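Local coordinates for LDL receptor adaptor protein (Rattus norvegicus, PDB 3SO6) that acts as a clathrin-associated sorting adaptor, its phosphotyrosine-binding domain gripping the NPXY motif of the LDL receptor tail so that the receptor is efficiently endocytosed in polarized cells, at residues E67-Y72 with F87-Q92; C77-M82 with K110-V115; K30-T35 with L99-F104; E2-S7 with T116-Q121; I56-D59 with Q64-E67. All blocks are in the same frame, centred on the assembly; numbering follows the deposited sequence.

Interaction 1 (E67-Y72 with F87-Q92); sequences ENVSIY and FAYIAQ
Tyr89 OH, placed against Val69, meets a water 2.7 Å away that lies at the edge of the phenol ring and in its plane. That water donates to Glu67 OE1 at 2.9 Å and joins strand 65-70 to strand 86-92 where no direct hydrogen bond crosses. The second oxygen of the same carboxylate, OE2, forms a salt bridge with Arg73, so both oxygens of Glu67 are engaged and the group has little freedom to turn. A tyrosine suits this place because its shaft can be buried while its hydroxyl reaches a polar mate.

Otherwise the two segments meet through methyl groups. Val69 and Tyr89 approach from opposite directions, and the methyl CG2 of Val69 comes within 3.6 Å of Tyr89 OH, obliquely to the ring. The other branch, CG1, stands anti to the backbone N (chi1 -172°), which sets CG2 beside the backbone N and toward the tyrosine while CG1 lies 4.1 Å from Ala91 CB. Two methyls on one branched carbon serve two partners, and the small Ala91 leaves room for CG1. His102 meets the Tyr89 ring with planes at about 20°, and Ile55 and Leu57 pack on it.

At the end of strand 65-70, Ser70 OG accepts from Tyr72 N at 3.2 Å, an ST turn. Tyr72 and Gln92 both hydrogen-bond to the bound LDL receptor tail. Two strands that are not sheet neighbours, facing each other through side chains, are what the bent beta sandwich of the phosphotyrosine-binding domain, a PH-like fold, produces in its interior.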
# COMPACT_ATOMS: atom_id res chain seq x y z
N GLU A 67 -9.53 -6.34 2.93
CA GLU A 67 -9.24 -5.50 4.07
C GLU A 67 -9.49 -4.07 3.69
O GLU A 67 -9.15 -3.67 2.60
CB GLU A 67 -7.74 -5.65 4.47
CG GLU A 67 -7.50 -5.05 5.81
CD GLU A 67 -6.07 -5.12 6.33
OE1 GLU A 67 -5.16 -5.62 5.64
OE2 GLU A 67 -5.87 -4.60 7.46
N ASN A 68 -10.14 -3.32 4.56
CA ASN A 68 -10.15 -1.85 4.43
C ASN A 68 -9.04 -1.31 5.33
O ASN A 68 -9.09 -1.46 6.59
CB ASN A 68 -11.57 -1.30 4.89
CG ASN A 68 -11.68 0.20 4.69
OD1 ASN A 68 -10.72 0.91 4.31
ND2 ASN A 68 -12.85 0.67 4.82
N VAL A 69 -8.00 -0.74 4.71
CA VAL A 69 -6.84 -0.28 5.44
C VAL A 69 -6.99 1.21 5.72
O VAL A 69 -6.81 2.04 4.80
CB VAL A 69 -5.55 -0.55 4.63
CG1 VAL A 69 -4.34 -0.25 5.49
CG2 VAL A 69 -5.53 -2.05 4.16
N SER A 70 -7.24 1.57 6.98
CA SER A 70 -7.42 2.99 7.34
C SER A 70 -6.17 3.76 6.95
O SER A 70 -5.03 3.33 7.23
CB SER A 70 -7.60 3.10 8.86
OG SER A 70 -7.56 4.44 9.24
N ILE A 71 -6.37 4.97 6.44
CA ILE A 71 -5.23 5.86 6.10
C ILE A 71 -4.31 6.05 7.31
O ILE A 71 -3.11 6.19 7.11
CB ILE A 71 -5.77 7.25 5.54
CG1 ILE A 71 -4.73 7.94 4.70
CG2 ILE A 71 -6.42 8.11 6.69
CD1 ILE A 71 -4.50 7.37 3.36
N TYR A 72 -4.85 6.06 8.55
CA TYR A 72 -4.00 6.33 9.71
C TYR A 72 -3.03 5.21 10.05
O TYR A 72 -2.08 5.39 10.77
CB TYR A 72 -4.86 6.58 10.92
CG TYR A 72 -5.81 7.73 10.78
CD1 TYR A 72 -5.33 9.04 10.60
CD2 TYR A 72 -7.18 7.50 10.85
CE1 TYR A 72 -6.25 10.08 10.50
CE2 TYR A 72 -8.09 8.54 10.72
CZ TYR A 72 -7.61 9.84 10.53
OH TYR A 72 -8.49 10.95 10.45
N PHE A 87 4.37 -2.10 -6.68
CA PHE A 87 3.92 -1.09 -5.73
C PHE A 87 3.80 -1.77 -4.35
O PHE A 87 3.27 -2.91 -4.28
CB PHE A 87 2.56 -0.59 -6.18
CG PHE A 87 1.83 0.13 -5.04
CD1 PHE A 87 2.24 1.41 -4.62
CD2 PHE A 87 0.78 -0.50 -4.36
CE1 PHE A 87 1.62 2.04 -3.54
CE2 PHE A 87 0.23 0.11 -3.24
CZ PHE A 87 0.61 1.37 -2.84
N ALA A 88 4.22 -1.09 -3.29
CA ALA A 88 4.03 -1.68 -1.96
C ALA A 88 3.67 -0.58 -0.98
O ALA A 88 4.05 0.62 -1.13
CB ALA A 88 5.28 -2.49 -1.50
N TYR A 89 3.01 -0.99 0.08
CA TYR A 89 2.82 -0.09 1.25
C TYR A 89 3.22 -0.73 2.52
O TYR A 89 3.29 -1.99 2.58
CB TYR A 89 1.39 0.49 1.29
CG TYR A 89 0.31 -0.51 1.60
CD1 TYR A 89 0.07 -0.88 2.94
CD2 TYR A 89 -0.40 -1.18 0.60
CE1 TYR A 89 -0.86 -1.82 3.27
CE2 TYR A 89 -1.42 -2.16 0.92
CZ TYR A 89 -1.61 -2.45 2.28
OH TYR A 89 -2.54 -3.41 2.60
N ILE A 90 3.52 0.06 3.55
CA ILE A 90 3.75 -0.49 4.90
C ILE A 90 2.53 0.01 5.73
O ILE A 90 2.22 1.23 5.69
CB ILE A 90 5.07 -0.03 5.49
CG1 ILE A 90 6.23 -0.54 4.61
CG2 ILE A 90 5.24 -0.54 6.89
CD1 ILE A 90 7.63 -0.01 4.98
N ALA A 91 1.93 -0.88 6.55
CA ALA A 91 0.90 -0.44 7.44
C ALA A 91 0.97 -1.22 8.71
O ALA A 91 1.27 -2.42 8.69
CB ALA A 91 -0.47 -0.66 6.80
N GLN A 92 0.66 -0.54 9.81
CA GLN A 92 0.60 -1.20 11.08
C GLN A 92 -0.71 -2.03 11.08
O GLN A 92 -1.75 -1.62 10.56
CB GLN A 92 0.48 -0.15 12.22
CG GLN A 92 0.49 -0.75 13.63
CD GLN A 92 0.99 0.26 14.65
OE1 GLN A 92 0.50 1.39 14.72
NE2 GLN A 92 1.93 -0.19 15.54
O HOH W 1 -2.76 -4.00 5.27

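Interaction 2 (C77-M82 with K110-V115); sequences CTADKM and KVAQAV
Ala79 and Ala112 face one another where strand 74-79 passes the C-terminal helix 109-131, the two elements that flank the peptide groove of a phosphotyrosine-binding domain. Each beta carbon is directed at the other segment, and the two methyls stand 4.4 Å apart. With side chains this short the backbones come close, the CA atoms of Ala79 and Ala112 being 5.4 Å apart; two alanines suit such an approach because bulkier groups would need more distance.

Gln113 is turned differently. Its beta carbon points away from the strand, but the chi1 torsion of -67° brings CG back until it lies 4.4 Å from Ala79 CB. Of its side chain, the aliphatic CG does the touching. Gln113 also packs on an apolar side chain of the bound LDL receptor tail. The strand serves that same ligand: Cys77, Thr78 and Ala79 pair antiparallel with the peptide, which continues the sheet, and Thr78 OG1 adds a hydrogen bond to it.

No hydrogen bond joins the two segments. Ala112 O, which also takes a hydrogen bond from Thr116 OG1, faces Ala79: the methyl rests 3.8 Å from this oxygen and 4.1 Å from Gln113 N.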
# COMPACT_ATOMS: atom_id res chain seq x y z
N CYS A 77 4.62 4.36 1.29
CA CYS A 77 4.39 3.61 0.10
C CYS A 77 5.53 3.81 -0.89
O CYS A 77 6.27 4.78 -0.79
CB CYS A 77 3.04 3.90 -0.54
SG CYS A 77 2.88 5.54 -1.25
N THR A 78 5.60 2.89 -1.85
CA THR A 78 6.74 2.86 -2.78
C THR A 78 6.40 2.26 -4.14
O THR A 78 5.67 1.28 -4.19
CB THR A 78 7.92 2.06 -2.12
OG1 THR A 78 9.03 2.02 -2.99
CG2 THR A 78 7.54 0.58 -1.81
N ALA A 79 6.98 2.84 -5.19
CA ALA A 79 7.17 2.16 -6.42
C ALA A 79 8.64 1.67 -6.33
O ALA A 79 9.57 2.50 -6.32
CB ALA A 79 6.95 3.08 -7.58
N ASP A 80 8.84 0.37 -6.19
CA ASP A 80 10.22 -0.16 -5.85
C ASP A 80 11.25 0.14 -6.94
O ASP A 80 10.92 0.15 -8.14
CB ASP A 80 10.08 -1.68 -5.60
CG ASP A 80 11.30 -2.26 -4.95
OD1 ASP A 80 11.59 -1.87 -3.82
OD2 ASP A 80 11.96 -3.13 -5.56
N LYS A 81 12.49 0.41 -6.53
CA LYS A 81 13.56 0.66 -7.52
C LYS A 81 13.98 -0.59 -8.26
O LYS A 81 14.01 -0.62 -9.49
CB LYS A 81 14.78 1.23 -6.81
CG LYS A 81 15.93 1.61 -7.76
CD LYS A 81 17.14 2.12 -6.95
CE LYS A 81 18.34 2.31 -7.87
NZ LYS A 81 19.57 2.64 -7.05
N MET A 82 14.37 -1.64 -7.53
CA MET A 82 14.87 -2.85 -8.18
C MET A 82 13.75 -3.55 -8.94
O MET A 82 13.91 -3.93 -10.11
CB MET A 82 15.46 -3.79 -7.12
CG MET A 82 15.77 -5.17 -7.66
SD MET A 82 17.00 -6.04 -6.71
CE MET A 82 18.39 -5.08 -7.25
N LYS A 110 5.16 2.08 -15.20
CA LYS A 110 4.33 3.25 -15.18
C LYS A 110 3.10 3.09 -14.29
O LYS A 110 2.62 4.08 -13.68
CB LYS A 110 4.03 3.80 -16.60
CG LYS A 110 2.96 2.98 -17.37
CD LYS A 110 2.30 3.69 -18.63
CE LYS A 110 1.62 2.71 -19.60
NZ LYS A 110 1.25 1.34 -18.98
N VAL A 111 2.53 1.89 -14.24
CA VAL A 111 1.42 1.68 -13.36
C VAL A 111 1.88 1.69 -11.90
O VAL A 111 1.19 2.29 -11.10
CB VAL A 111 0.76 0.37 -13.71
CG1 VAL A 111 -0.41 0.06 -12.78
CG2 VAL A 111 0.23 0.34 -15.23
N ALA A 112 3.01 1.07 -11.55
CA ALA A 112 3.49 1.11 -10.19
C ALA A 112 3.71 2.56 -9.73
O ALA A 112 3.33 2.98 -8.62
CB ALA A 112 4.76 0.25 -10.06
N GLN A 113 4.21 3.39 -10.63
CA GLN A 113 4.40 4.80 -10.34
C GLN A 113 3.05 5.50 -10.13
O GLN A 113 2.90 6.33 -9.22
CB GLN A 113 5.19 5.50 -11.45
CG GLN A 113 6.61 5.00 -11.55
CD GLN A 113 7.39 5.61 -12.67
OE1 GLN A 113 6.84 6.17 -13.60
NE2 GLN A 113 8.69 5.45 -12.62
N ALA A 114 2.08 5.21 -11.00
CA ALA A 114 0.76 5.85 -10.86
C ALA A 114 0.11 5.50 -9.56
O ALA A 114 -0.56 6.33 -8.91
CB ALA A 114 -0.17 5.43 -12.07
N VAL A 115 0.20 4.26 -9.16
CA VAL A 115 -0.42 3.84 -7.87
C VAL A 115 0.26 4.59 -6.72
O VAL A 115 -0.44 5.15 -5.85
CB VAL A 115 -0.29 2.34 -7.63
CG1 VAL A 115 -0.98 2.01 -6.29
CG2 VAL A 115 -1.01 1.57 -8.79

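Interaction 3 (K30-T35 with L99-F104); sequences KRIVAT and LECHAF
Ile32 carries the apolar part of the contact, reaching from helix 22-38 to strand 99-105. Its CG1 lies anti to the carbonyl carbon (chi1 -69°) and the chain then runs extended, which delivers CD1 to the strand. There CD1 sits 3.8 Å from Ala103 CB and 4.2 Å from Cys101 SG, while the second branch, CG2, is 4.0 Å from Ala103 CB. The methyl of Ala103 is met by both ends of the forked isoleucine. Cys101 and Ala103 direct their beta carbons to the helix, and their modest size leaves space for Ile32, which also packs on Leu11 and Thr14 of strand 4-16.

Beside these lies a contact with a backbone oxygen, the 3.5 Å approach of Ile32 CD1 to Cys101 O, which is a van der Waals neighbour only.

The polar interactions sit apart from it. His102 points away from the helix and donates through NE2 to Glu100 OE1 at 2.8 Å. The N-H...O angle is 164°, and the acceptor lies in the imidazole plane, whereas the donor meets the oxygen from above the carboxylate plane, 39° out of it. Tyr10 OH hydrogen-bonds to ND1, so both ring nitrogens are engaged and the buried ring is held against turning. Arg31 bonds instead to Thr14 and Leu15 of strand 4-16.

The chemistry implies a division of labour: residues 30-35 and 99-104 meet through apolar contacts, with no hydrogen bond between them, and the helix's polar ties run to strand 4-16 through Arg31, while the nearby carboxylate would probably raise the affinity of the histidine for a second proton.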
# COMPACT_ATOMS: atom_id res chain seq x y z
N LYS A 30 12.04 -7.36 -1.90
CA LYS A 30 12.89 -8.43 -2.38
C LYS A 30 12.41 -9.78 -1.82
O LYS A 30 12.34 -10.79 -2.54
CB LYS A 30 14.39 -8.12 -1.99
CG LYS A 30 15.39 -9.22 -2.26
CD LYS A 30 16.83 -8.93 -1.67
CE LYS A 30 17.98 -9.69 -2.39
NZ LYS A 30 18.14 -9.14 -3.83
N ARG A 31 12.09 -9.83 -0.52
CA ARG A 31 11.68 -11.05 0.11
C ARG A 31 10.36 -11.52 -0.45
O ARG A 31 10.19 -12.74 -0.72
CB ARG A 31 11.42 -10.79 1.64
CG ARG A 31 12.61 -10.64 2.55
CD ARG A 31 12.27 -10.78 4.03
NE ARG A 31 11.49 -9.66 4.58
CZ ARG A 31 11.98 -8.45 4.94
NH1 ARG A 31 13.21 -8.09 4.63
NH2 ARG A 31 11.23 -7.57 5.56
N ILE A 32 9.38 -10.59 -0.56
CA ILE A 32 8.05 -11.01 -0.99
C ILE A 32 8.14 -11.51 -2.43
O ILE A 32 7.50 -12.51 -2.76
CB ILE A 32 7.11 -9.76 -0.91
CG1 ILE A 32 6.86 -9.34 0.55
CG2 ILE A 32 5.80 -10.06 -1.61
CD1 ILE A 32 6.25 -7.93 0.65
N VAL A 33 8.84 -10.81 -3.29
CA VAL A 33 8.94 -11.26 -4.70
C VAL A 33 9.60 -12.66 -4.79
O VAL A 33 9.13 -13.50 -5.53
CB VAL A 33 9.74 -10.22 -5.56
CG1 VAL A 33 10.12 -10.79 -6.85
CG2 VAL A 33 8.92 -8.95 -5.74
N ALA A 34 10.66 -12.90 -4.03
CA ALA A 34 11.36 -14.21 -4.12
C ALA A 34 10.38 -15.30 -3.63
O ALA A 34 10.31 -16.38 -4.25
CB ALA A 34 12.67 -14.15 -3.31
N THR A 35 9.64 -15.03 -2.56
CA THR A 35 8.64 -16.06 -2.06
C THR A 35 7.57 -16.32 -3.09
O THR A 35 7.23 -17.47 -3.36
CB THR A 35 8.03 -15.60 -0.70
OG1 THR A 35 9.15 -15.46 0.20
CG2 THR A 35 6.97 -16.56 -0.20
N LEU A 99 4.08 -4.37 12.04
CA LEU A 99 4.16 -3.55 10.82
C LEU A 99 4.31 -4.49 9.66
O LEU A 99 5.20 -5.36 9.68
CB LEU A 99 5.33 -2.62 10.86
CG LEU A 99 5.43 -1.73 12.12
CD1 LEU A 99 6.71 -0.87 12.10
CD2 LEU A 99 4.11 -0.92 12.42
N GLU A 100 3.43 -4.35 8.66
CA GLU A 100 3.41 -5.27 7.55
C GLU A 100 3.67 -4.52 6.21
O GLU A 100 3.01 -3.49 5.95
CB GLU A 100 2.03 -5.94 7.37
CG GLU A 100 1.52 -6.62 8.72
CD GLU A 100 0.07 -7.10 8.59
OE1 GLU A 100 -0.73 -6.54 7.76
OE2 GLU A 100 -0.34 -7.97 9.38
N CYS A 101 4.52 -5.09 5.34
CA CYS A 101 4.67 -4.58 4.00
C CYS A 101 3.87 -5.50 3.09
O CYS A 101 4.11 -6.72 3.08
CB CYS A 101 6.17 -4.55 3.62
SG CYS A 101 6.43 -3.93 1.96
N HIS A 102 2.97 -4.87 2.32
CA HIS A 102 2.16 -5.59 1.36
C HIS A 102 2.51 -5.14 -0.07
O HIS A 102 2.58 -3.93 -0.35
CB HIS A 102 0.65 -5.33 1.56
CG HIS A 102 0.13 -5.86 2.86
ND1 HIS A 102 -0.57 -7.05 2.96
CD2 HIS A 102 0.23 -5.37 4.12
CE1 HIS A 102 -0.92 -7.24 4.22
NE2 HIS A 102 -0.42 -6.27 4.96
N ALA A 103 2.84 -6.11 -0.96
CA ALA A 103 3.35 -5.80 -2.28
C ALA A 103 2.45 -6.32 -3.38
O ALA A 103 1.85 -7.40 -3.25
CB ALA A 103 4.77 -6.33 -2.45
N PHE A 104 2.35 -5.51 -4.46
CA PHE A 104 1.48 -5.79 -5.56
C PHE A 104 2.24 -5.66 -6.85
O PHE A 104 3.03 -4.71 -7.07
CB PHE A 104 0.31 -4.77 -5.57
CG PHE A 104 -0.46 -4.77 -4.27
CD1 PHE A 104 0.02 -4.09 -3.15
CD2 PHE A 104 -1.67 -5.55 -4.15
CE1 PHE A 104 -0.70 -4.18 -1.93
CE2 PHE A 104 -2.36 -5.61 -2.93
CZ PHE A 104 -1.83 -4.94 -1.84

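Interaction 4 (E2-S7 with T116-Q121); sequences EGMVFS and TLTVAQ
Met4 and Thr118 mark where the first strand runs past the C-terminal helix, with their CA atoms 7.6 Å apart. Residues 4-7 are extended and residues 116-121 are regular helix, its turns closed by bonds such as Ala120 N to Thr116 O at 2.9 Å. No hydrogen bond crosses from strand to helix, so the contact depends on three side chains.

Thr118 lies between two neighbours. Its methyl CG2 meets the aliphatic start of Met4, 3.8 Å from both CB and CG, the two side chains crossing at about a right angle. The methionine is bent at chi2 and chi3, so its sulfur end turns off and the near carbons do the touching. On its other branch, Thr118 OG1 lies at the edge of the Phe6 ring, near its plane and 3.6 Å from CZ. This hydroxyl is satisfied by Ala114 O in the preceding turn, which lets a polar atom sit beside an aromatic edge. Phe6 also packs on Val115 and on Val50 of strand 44-51, and a long, flat side chain reaches from the strand to the helix. Putting an alanine here would probably open a gap beside Thr118 OG1 and leave Val115 and Val50 with less to pack on.

Thr116, Leu117 and Ala120 of the same helix pack on aromatic side chains of the bound receptor tail. Such seating of a long C-terminal helix over one end of a bent beta sandwich is the hallmark of the phosphotyrosine-binding and PH-like fold.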
# COMPACT_ATOMS: atom_id res chain seq x y z
N GLU A 2 -11.35 12.01 -5.72
CA GLU A 2 -12.21 10.89 -6.10
C GLU A 2 -11.38 9.61 -5.89
O GLU A 2 -10.16 9.65 -6.14
CB GLU A 2 -12.69 11.09 -7.54
CG GLU A 2 -12.64 9.90 -8.47
N GLY A 3 -11.98 8.55 -5.33
CA GLY A 3 -11.32 7.23 -5.13
C GLY A 3 -10.96 6.54 -6.45
O GLY A 3 -11.79 6.35 -7.34
N MET A 4 -9.70 6.16 -6.56
CA MET A 4 -9.14 5.64 -7.79
C MET A 4 -8.92 4.15 -7.64
O MET A 4 -8.46 3.67 -6.62
CB MET A 4 -7.80 6.31 -7.99
CG MET A 4 -7.89 7.84 -8.00
SD MET A 4 -8.90 8.49 -9.32
CE MET A 4 -8.12 7.69 -10.71
N VAL A 5 -9.22 3.43 -8.71
CA VAL A 5 -9.25 1.96 -8.71
C VAL A 5 -8.11 1.40 -9.57
O VAL A 5 -7.89 1.89 -10.69
CB VAL A 5 -10.59 1.44 -9.36
CG1 VAL A 5 -10.67 -0.09 -9.32
CG2 VAL A 5 -11.78 2.06 -8.73
N PHE A 6 -7.38 0.41 -9.05
CA PHE A 6 -6.34 -0.29 -9.78
C PHE A 6 -6.56 -1.77 -9.65
O PHE A 6 -6.85 -2.27 -8.56
CB PHE A 6 -4.99 0.07 -9.15
CG PHE A 6 -4.67 1.53 -9.24
CD1 PHE A 6 -4.18 2.11 -10.42
CD2 PHE A 6 -4.92 2.34 -8.13
CE1 PHE A 6 -3.93 3.50 -10.46
CE2 PHE A 6 -4.67 3.65 -8.14
CZ PHE A 6 -4.22 4.26 -9.30
N SER A 7 -6.36 -2.48 -10.75
CA SER A 7 -6.59 -3.93 -10.76
C SER A 7 -5.21 -4.58 -10.86
O SER A 7 -4.63 -4.58 -11.94
CB SER A 7 -7.43 -4.34 -12.02
OG SER A 7 -8.63 -3.62 -12.11
N THR A 116 1.59 4.65 -6.71
CA THR A 116 2.32 5.32 -5.63
C THR A 116 1.92 6.79 -5.54
O THR A 116 1.73 7.34 -4.45
CB THR A 116 3.82 5.06 -5.75
OG1 THR A 116 4.05 3.67 -6.05
CG2 THR A 116 4.49 5.54 -4.55
N LEU A 117 1.85 7.46 -6.71
CA LEU A 117 1.51 8.88 -6.75
C LEU A 117 0.06 9.09 -6.26
O LEU A 117 -0.25 10.14 -5.68
CB LEU A 117 1.68 9.40 -8.15
CG LEU A 117 3.18 9.54 -8.53
CD1 LEU A 117 3.27 9.77 -10.01
CD2 LEU A 117 3.90 10.59 -7.78
N THR A 118 -0.82 8.15 -6.56
CA THR A 118 -2.23 8.26 -6.12
C THR A 118 -2.28 8.11 -4.59
O THR A 118 -3.01 8.84 -3.92
CB THR A 118 -3.07 7.21 -6.80
OG1 THR A 118 -2.95 7.40 -8.20
CG2 THR A 118 -4.50 7.32 -6.41
N VAL A 119 -1.56 7.14 -4.04
CA VAL A 119 -1.49 6.97 -2.58
C VAL A 119 -0.90 8.20 -1.92
O VAL A 119 -1.39 8.65 -0.90
CB VAL A 119 -0.82 5.66 -2.21
CG1 VAL A 119 -0.68 5.54 -0.71
CG2 VAL A 119 -1.57 4.45 -2.79
N ALA A 120 0.11 8.82 -2.54
CA ALA A 120 0.67 10.07 -2.00
C ALA A 120 -0.39 11.14 -1.92
O ALA A 120 -0.40 11.92 -0.95
CB ALA A 120 1.81 10.57 -2.91
N GLN A 121 -1.22 11.25 -2.96
CA GLN A 121 -2.31 12.20 -2.89
C GLN A 121 -3.26 11.90 -1.75
O GLN A 121 -3.70 12.83 -1.05
CB GLN A 121 -3.06 12.31 -4.21
CG GLN A 121 -4.15 13.41 -4.19
CD GLN A 121 -5.19 13.33 -5.37
OE1 GLN A 121 -5.05 12.53 -6.30
NE2 GLN A 121 -6.24 14.20 -5.31

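Interaction 5 (I56-D59 with Q64-E67); sequences ILTD and QLIE
Ile66 adopts helix-like backbone angles (phi -91°, psi -54°) near the start of strand 65-70, and this turns its N-H and that of Glu67 onto one oxygen of Leu57. Leu57 O therefore accepts twice, from Ile66 N at 2.8 Å and Glu67 N at 3.2 Å, both from the same face of its plane. The return bond, Leu57 N to Glu67 O at 2.9 Å, is nearly straight. Gln64 O receives Asp59 N at 2.8 Å in the carbonyl plane.

The side chains of Leu65 and Ile56 cross at about a right angle, Leu65 CD1 pressing to 3.5 Å from Ile56 CG2, tighter than usual for two carbons. The bulge also lays the Ile66 side chain against the 56-59 backbone: its CD1 lies 3.5 Å from Asp59 N and its CB 4.1 Å from Leu57 CB. Branched aliphatics suit these exposed edges, where they probably help screen the backbone bonds from water. Asp59 ends the strand, its carboxylate bonding to Thr62 in the turn and to Gln44 of strand 44-51.

With Ile66 and Glu67 both facing Leu57, this is a classic beta bulge in an antiparallel hairpin, on one of the two outermost strands of the phosphotyrosine-binding domain's sheet.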
# COMPACT_ATOMS: atom_id res chain seq x y z
N ILE A 56 -8.85 0.30 0.05
CA ILE A 56 -9.78 -0.84 0.13
C ILE A 56 -9.22 -1.92 -0.82
O ILE A 56 -9.06 -1.67 -2.01
CB ILE A 56 -11.23 -0.54 -0.25
CG1 ILE A 56 -11.72 0.64 0.57
CG2 ILE A 56 -12.11 -1.67 0.12
CD1 ILE A 56 -13.05 1.11 0.21
N LEU A 57 -8.93 -3.09 -0.24
CA LEU A 57 -8.47 -4.23 -1.04
C LEU A 57 -9.62 -5.21 -1.16
O LEU A 57 -10.18 -5.65 -0.16
CB LEU A 57 -7.35 -4.96 -0.35
CG LEU A 57 -6.12 -4.16 -0.02
CD1 LEU A 57 -5.21 -5.18 0.73
CD2 LEU A 57 -5.48 -3.56 -1.28
N THR A 58 -9.95 -5.54 -2.41
CA THR A 58 -11.00 -6.51 -2.70
C THR A 58 -10.48 -7.57 -3.60
O THR A 58 -9.60 -7.36 -4.47
CB THR A 58 -12.24 -5.79 -3.25
OG1 THR A 58 -11.91 -5.14 -4.48
CG2 THR A 58 -12.87 -4.85 -2.24
N ASP A 59 -10.99 -8.77 -3.37
CA ASP A 59 -10.64 -9.90 -4.19
C ASP A 59 -11.30 -9.57 -5.54
O ASP A 59 -12.55 -9.37 -5.60
CB ASP A 59 -11.22 -11.18 -3.53
CG ASP A 59 -11.02 -12.36 -4.36
OD1 ASP A 59 -9.86 -12.85 -4.42
OD2 ASP A 59 -12.02 -12.77 -4.97
N GLN A 64 -15.26 -9.61 -3.05
CA GLN A 64 -15.34 -9.67 -1.54
C GLN A 64 -14.23 -8.80 -0.92
O GLN A 64 -13.04 -8.78 -1.40
CB GLN A 64 -15.19 -11.12 -0.98
CG GLN A 64 -16.43 -12.08 -1.03
CD GLN A 64 -17.62 -11.75 -0.12
OE1 GLN A 64 -18.76 -11.99 -0.51
NE2 GLN A 64 -17.37 -11.22 1.08
N LEU A 65 -14.51 -8.16 0.19
CA LEU A 65 -13.50 -7.41 0.91
C LEU A 65 -12.40 -8.31 1.44
O LEU A 65 -12.69 -9.34 1.99
CB LEU A 65 -14.13 -6.65 2.08
CG LEU A 65 -13.21 -5.72 2.88
CD1 LEU A 65 -12.79 -4.53 1.98
CD2 LEU A 65 -13.98 -5.25 4.18
N ILE A 66 -11.16 -7.91 1.20
CA ILE A 66 -10.02 -8.47 1.88
C ILE A 66 -9.70 -7.66 3.13
O ILE A 66 -9.61 -8.23 4.24
CB ILE A 66 -8.76 -8.63 0.90
CG1 ILE A 66 -9.17 -9.49 -0.29
CG2 ILE A 66 -7.46 -9.12 1.62
CD1 ILE A 66 -8.14 -9.35 -1.47
N GLU A 67 -9.53 -6.34 2.93
CA GLU A 67 -9.24 -5.50 4.07
C GLU A 67 -9.49 -4.07 3.69
O GLU A 67 -9.15 -3.67 2.60
CB GLU A 67 -7.74 -5.65 4.47
CG GLU A 67 -7.50 -5.05 5.81
CD GLU A 67 -6.07 -5.12 6.33
OE1 GLU A 67 -5.16 -5.62 5.64
OE2 GLU A 67 -5.87 -4.60 7.46

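Interactions 1 and 5 share Glu67, their centres about 12 Å apart, and Tyr89 OH touches Leu57 CD1 at 3.7 Å where they meet inside the sandwich. Interactions 2 and 4 use successive turns of helix 109-131, their centres about 11 Å apart, with Val115 CG2 packing on Phe6 CD1. Phe87, on the strand of interaction 1, packs on Val115, Thr116 and Val119 of that helix. Interaction 3 sits beyond the chain's centre from interaction 4, about 20 Å away centre to centre. The receptor tail pairs with residues 77-79 of strand 74-79 and also reaches the segments of interactions 1, 3 and 4; interaction 5 belongs to a more distant edge, its centre about 21 Å from that of interaction 2.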